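Local coordinates for protein aldo-keto reductase AKR2E4 (Bombyx mori, PDB 3WCZ) that reduces 3-dehydroecdysone and, more weakly, phenylglyoxal and isatin with NADPH as cosubstrate, and may help regulate molting in the silkworm, at residues Gly210-Arg215 against Pro221-Asp226; Pro228-Leu233 against Lys239-Ile244. All coordinates share one frame; numbering follows the deposited sequence.

Interaction 1 of 2, residues Gly210-Arg215 against Pro221-Asp226. With NAP (NADP nicotinamide-adenine-dinucleotide phosphate), chain B.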
# COMPACT_ATOMS: atom_id res chain seq x y z
N GLY A 210 10.67 6.64 0.44
CA GLY A 210 11.93 6.21 -0.13
C GLY A 210 13.04 6.25 0.91
O GLY A 210 12.83 5.93 2.06
N PHE A 211 14.23 6.67 0.49
CA PHE A 211 15.36 6.79 1.40
C PHE A 211 15.50 8.22 1.92
O PHE A 211 16.54 8.57 2.51
CB PHE A 211 16.67 6.35 0.71
CG PHE A 211 16.74 4.88 0.42
CD1 PHE A 211 17.17 3.99 1.40
CD2 PHE A 211 16.39 4.37 -0.82
CE1 PHE A 211 17.24 2.64 1.16
CE2 PHE A 211 16.46 3.00 -1.08
CZ PHE A 211 16.90 2.15 -0.10
N VAL A 212 14.48 9.04 1.77
CA VAL A 212 14.51 10.38 2.36
C VAL A 212 14.33 10.30 3.87
O VAL A 212 14.82 11.17 4.61
CB VAL A 212 13.44 11.29 1.76
CG1 VAL A 212 13.60 12.71 2.29
CG2 VAL A 212 13.55 11.29 0.24
N VAL A 213 13.70 9.23 4.34
CA VAL A 213 13.61 8.90 5.76
C VAL A 213 14.60 7.77 6.05
O VAL A 213 15.03 7.04 5.15
CB VAL A 213 12.17 8.45 6.16
CG1 VAL A 213 11.21 9.55 5.93
CG2 VAL A 213 11.74 7.15 5.40
N SER A 214 14.95 7.60 7.32
CA SER A 214 15.93 6.59 7.68
C SER A 214 15.44 5.17 7.42
O SER A 214 14.29 4.84 7.74
CB SER A 214 16.29 6.73 9.16
OG SER A 214 17.27 5.75 9.50
N ARG A 215 16.29 4.33 6.83
CA ARG A 215 15.99 2.93 6.62
C ARG A 215 16.98 2.02 7.38
O ARG A 215 17.10 0.84 7.07
CB ARG A 215 16.03 2.59 5.13
CG ARG A 215 15.01 3.40 4.32
CD ARG A 215 13.59 3.05 4.74
NE ARG A 215 12.65 3.84 3.95
CZ ARG A 215 11.33 3.64 3.92
NH1 ARG A 215 10.79 2.69 4.66
NH2 ARG A 215 10.56 4.40 3.15
N PRO A 221 20.98 6.43 -1.32
CA PRO A 221 21.05 7.37 -2.43
C PRO A 221 20.36 8.70 -2.11
O PRO A 221 19.43 8.73 -1.28
CB PRO A 221 20.28 6.65 -3.55
CG PRO A 221 19.31 5.80 -2.80
CD PRO A 221 20.04 5.33 -1.59
N PRO A 222 20.78 9.79 -2.75
CA PRO A 222 20.03 11.04 -2.65
C PRO A 222 18.63 10.86 -3.22
O PRO A 222 18.44 9.95 -4.03
CB PRO A 222 20.83 12.01 -3.51
CG PRO A 222 21.59 11.12 -4.48
CD PRO A 222 21.86 9.85 -3.76
N PRO A 223 17.68 11.73 -2.86
CA PRO A 223 17.83 12.93 -2.03
C PRO A 223 17.72 12.71 -0.52
O PRO A 223 16.94 11.88 -0.04
CB PRO A 223 16.65 13.78 -2.48
CG PRO A 223 15.60 12.79 -2.91
CD PRO A 223 16.35 11.62 -3.48
N ARG A 224 18.48 13.51 0.22
CA ARG A 224 18.28 13.66 1.66
C ARG A 224 17.13 14.60 1.94
O ARG A 224 16.66 15.30 1.04
CB ARG A 224 19.52 14.26 2.31
CG ARG A 224 20.78 13.46 2.15
CD ARG A 224 20.79 12.17 2.99
NE ARG A 224 20.37 11.05 2.16
CZ ARG A 224 19.31 10.28 2.37
NH1 ARG A 224 18.53 10.44 3.43
NH2 ARG A 224 19.06 9.31 1.51
N SER A 225 16.70 14.67 3.20
CA SER A 225 15.60 15.57 3.56
C SER A 225 15.93 17.06 3.35
O SER A 225 15.02 17.88 3.23
CB SER A 225 15.14 15.33 5.00
OG SER A 225 16.19 15.65 5.90
N ASP A 226 17.22 17.41 3.33
CA ASP A 226 17.63 18.79 3.08
C ASP A 226 18.06 19.02 1.64
O ASP A 226 18.64 20.02 1.32
CB ASP A 226 18.72 19.23 4.08
CG ASP A 226 19.98 18.42 3.98
OD1 ASP A 226 20.02 17.38 3.30
OD2 ASP A 226 20.98 18.84 4.60
PA NAP B . 7.14 4.94 4.66
O1A NAP B . 5.75 5.38 4.80
O2A NAP B . 7.83 4.89 3.38
O5B NAP B . 8.11 5.61 5.69
C5B NAP B . 7.79 5.67 7.04
C4B NAP B . 8.80 6.45 7.88
O4B NAP B . 8.69 7.85 7.57
C3B NAP B . 8.68 6.31 9.35
O3B NAP B . 9.99 6.29 9.87
C2B NAP B . 7.95 7.50 9.73
O2B NAP B . 8.15 7.91 11.07
C1B NAP B . 8.45 8.55 8.77
N9A NAP B . 7.54 9.62 8.44
C8A NAP B . 6.22 9.49 8.20
N7A NAP B . 5.68 10.63 7.80
C5A NAP B . 6.69 11.56 7.78
C6A NAP B . 6.73 12.92 7.45
N6A NAP B . 5.61 13.67 7.07
N1A NAP B . 7.92 13.52 7.55
C2A NAP B . 9.01 12.85 7.92
N3A NAP B . 9.01 11.54 8.23
C4A NAP B . 7.84 10.90 8.15
O3 NAP B . 7.19 3.45 5.31
PN NAP B . 6.95 1.94 4.87
O1N NAP B . 6.41 1.28 6.09
O2N NAP B . 8.22 1.43 4.27
O5D NAP B . 5.87 1.95 3.71
C5D NAP B . 4.58 2.42 3.94
C4D NAP B . 3.48 1.36 3.98
O4D NAP B . 3.35 0.70 2.73
C3D NAP B . 3.72 0.24 4.94
O3D NAP B . 3.57 0.63 6.29
C2D NAP B . 2.78 -0.76 4.47
O2D NAP B . 1.47 -0.42 4.82
C1D NAP B . 2.99 -0.67 2.97
N1N NAP B . 3.99 -1.53 2.34
C2N NAP B . 3.61 -2.57 1.59
C3N NAP B . 4.55 -3.37 0.99
C7N NAP B . 4.04 -4.47 0.13
O7N NAP B . 2.90 -4.45 -0.39
N7N NAP B . 4.93 -5.43 -0.19
C4N NAP B . 5.92 -3.17 1.21
C5N NAP B . 6.32 -2.07 1.98
C6N NAP B . 5.32 -1.28 2.53
P2B NAP B . 6.94 8.13 12.10
O1X NAP B . 7.66 8.47 13.42
O2X NAP B . 6.16 9.28 11.63
O3X NAP B . 6.17 6.84 12.17
O HOH W 1 17.85 12.77 4.95
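The NADP-binding loop that follows strand 202-206 folds back on itself here, and Arg-224 fastens the two halves by its grip on the carbonyl of Phe-211. Both terminal nitrogens meet that one oxygen end-on: NH2 lies 2.8 Å from Phe-211 O, above the carbonyl plane, whereas NH1 approaches within the plane. The oxygen sits at the guanidinium edge, close to its plane. Bends at chi2 and chi3 (96°) turn the guanidinium back across the loop, although CB of Arg-224 points away from 210-215. NH2 also donates to Pro-221 O at 2.9 Å, and NH1 to a water that accepts from Ser-225 N. Trimming this arginine to an alanine would probably leave Phe-211 O without these two donors and Pro-221 O without its bond from NH2, so that the halves were held here mainly by apolar contacts.

Apolar contacts flank the bonds. Pro-221 CD stands 4.1 Å from the Phe-211 ring centroid, 22° off the normal, a CH-pi contact over one face; His-292 meets the same ring edge-to-face. The two methyls of Val-212 take different partners: CG2 reaches Pro-223 CG at 4.0 Å, and CG1, anti to the backbone N (chi1 -174°), reaches Ser-225 CA.

On the cofactor side, Arg-215 holds Gly-210 O side-on through NE and NH2, which keeps its guanidinium turned to the pyrophosphate. NH1 donates to NADP O2N (2.9 Å) and NH2 to O2A (2.8 Å), one oxygen on each phosphorus. Such a loop closing over the cofactor pyrophosphate is characteristic of the aldo-keto reductase TIM barrel.

Interaction 2 of 2, residues Pro228-Leu233 against Lys239-Ile244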
# COMPACT_ATOMS: atom_id res chain seq x y z
N PRO A 228 18.25 20.33 -1.94
CA PRO A 228 17.76 21.64 -2.39
C PRO A 228 16.54 21.60 -3.30
O PRO A 228 15.73 22.51 -3.28
CB PRO A 228 18.96 22.22 -3.17
CG PRO A 228 20.15 21.55 -2.57
CD PRO A 228 19.70 20.17 -2.15
N THR A 229 16.40 20.55 -4.11
CA THR A 229 15.22 20.45 -4.97
C THR A 229 13.96 20.27 -4.10
O THR A 229 12.96 20.97 -4.25
CB THR A 229 15.36 19.30 -5.98
OG1 THR A 229 16.43 19.59 -6.87
CG2 THR A 229 14.07 19.11 -6.77
N LEU A 230 14.04 19.36 -3.15
CA LEU A 230 12.91 19.10 -2.26
C LEU A 230 12.60 20.29 -1.36
O LEU A 230 11.45 20.61 -1.15
CB LEU A 230 13.16 17.84 -1.42
CG LEU A 230 13.31 16.55 -2.22
CD1 LEU A 230 13.53 15.38 -1.25
CD2 LEU A 230 12.13 16.26 -3.12
N THR A 231 13.61 20.94 -0.81
CA THR A 231 13.32 22.02 0.12
C THR A 231 12.81 23.26 -0.61
O THR A 231 12.01 23.98 -0.07
CB THR A 231 14.51 22.37 1.00
OG1 THR A 231 15.57 22.79 0.15
CG2 THR A 231 14.97 21.15 1.78
N ALA A 232 13.21 23.45 -1.87
CA ALA A 232 12.69 24.55 -2.65
C ALA A 232 11.20 24.34 -2.93
O ALA A 232 10.41 25.28 -2.90
CB ALA A 232 13.46 24.71 -3.95
N LEU A 233 10.82 23.08 -3.20
CA LEU A 233 9.43 22.75 -3.42
C LEU A 233 8.61 22.95 -2.15
O LEU A 233 7.51 23.54 -2.20
CB LEU A 233 9.28 21.31 -3.93
CG LEU A 233 9.77 21.09 -5.37
CD1 LEU A 233 9.78 19.62 -5.72
CD2 LEU A 233 8.88 21.80 -6.37
N LYS A 239 4.66 23.75 2.34
CA LYS A 239 4.37 22.38 2.73
C LYS A 239 5.65 21.78 3.24
O LYS A 239 6.74 22.39 3.14
CB LYS A 239 3.82 21.60 1.53
CG LYS A 239 2.47 22.07 1.07
CD LYS A 239 1.40 21.49 1.97
CE LYS A 239 0.06 22.05 1.66
NZ LYS A 239 -0.94 21.38 2.53
N SER A 240 5.57 20.62 3.89
CA SER A 240 6.76 19.94 4.33
C SER A 240 7.35 19.11 3.19
O SER A 240 6.66 18.83 2.22
CB SER A 240 6.46 19.04 5.51
OG SER A 240 5.67 17.94 5.06
N VAL A 241 8.59 18.67 3.31
CA VAL A 241 9.20 17.80 2.32
C VAL A 241 8.40 16.50 2.22
O VAL A 241 8.20 15.97 1.13
CB VAL A 241 10.71 17.51 2.62
CG1 VAL A 241 11.24 16.33 1.79
CG2 VAL A 241 11.53 18.76 2.35
N GLY A 242 7.91 15.98 3.35
CA GLY A 242 7.10 14.78 3.31
C GLY A 242 5.86 15.00 2.46
O GLY A 242 5.44 14.12 1.69
N GLN A 243 5.21 16.15 2.61
CA GLN A 243 4.02 16.44 1.82
C GLN A 243 4.34 16.56 0.33
O GLN A 243 3.53 16.17 -0.51
CB GLN A 243 3.30 17.67 2.36
CG GLN A 243 2.71 17.44 3.73
CD GLN A 243 2.26 18.71 4.44
OE1 GLN A 243 2.95 19.74 4.39
NE2 GLN A 243 1.11 18.65 5.07
N ILE A 244 5.50 17.13 0.00
CA ILE A 244 5.92 17.19 -1.39
C ILE A 244 6.07 15.78 -1.97
O ILE A 244 5.61 15.51 -3.08
CB ILE A 244 7.27 17.97 -1.53
CG1 ILE A 244 7.14 19.43 -1.07
CG2 ILE A 244 7.81 17.89 -2.95
CD1 ILE A 244 6.11 20.22 -1.81
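Leu-230 and Leu-233 of helix 228-237 meet Val-241 and Ile-244 at the start of helix 241-251, two consecutive helices joined by a short turn and packed against each other at the periphery of the TIM-barrel fold. The contact itself is apolar: no hydrogen bond joins the segments, and about 264 Å² is buried between them.

Two pairs of branched side chains carry the packing, each crossing at about a right angle. In the first, the CG1 methyl of Val-241 lies 3.9 Å from Leu-230 CD1 and also touches Leu-230 CB; with CG1 anti to the backbone N (chi1 165°), the other methyl, CG2, is turned onto the Leu-230 carbonyl and toward the methyl of Thr-231. In the second pair, Ile-244 reaches over Leu-233 with both branches. Its CG2 meets Leu-233 CD1 at 3.8 Å, while CD1 rests against the backbone, 3.6 Å from Leu-233 O. The bend of the longer branch (chi2 -58°) brings that terminal methyl to the carbonyl. Beyond the two segments, Leu-233 also packs on Glu-281 and Ile-285 of helix 279-286, and Ile-244 on Phe-275.

Side-chain polar bonds lie within 239-244 or lead out of the contact. Lys-239 NZ forms a salt bridge with Asp-274, and Gln-243 NE2 donates to the carbonyl of Gln-268, a cofactor-binding residue. Ser-240 is the N-cap of helix 241-251, and its exchange with Gln-243 makes a capping box: Gln-243 N donates to Ser-240 OG at 3.1 Å, and in return Ser-240 N donates to Gln-243 OE1 at 2.8 Å, on a lone pair in the carbonyl plane, with a nearly straight N-H...O angle of 171°.

Overall arrangement
Interactions 1 and 2 follow one another along the chain, the first closing at 226 before the second opens at 228, and their centres lie 12 Å apart on the same side of the chain's centre. Interaction 1 folds the long loop between strand 202-206 and helix 228-237; interaction 2 pairs that helix with helix 241-251, which leads to strand 255-256. The two touch directly: Pro-223 CG lies 3.7 Å from Leu-230 CD1, and Ser-225 O 3.7 Å from Val-241 CG2. The cofactor-binding loop is therefore packed directly against the helix pair that follows it, so that the chain region holding the pyrophosphate and these helices form one contiguous packed unit.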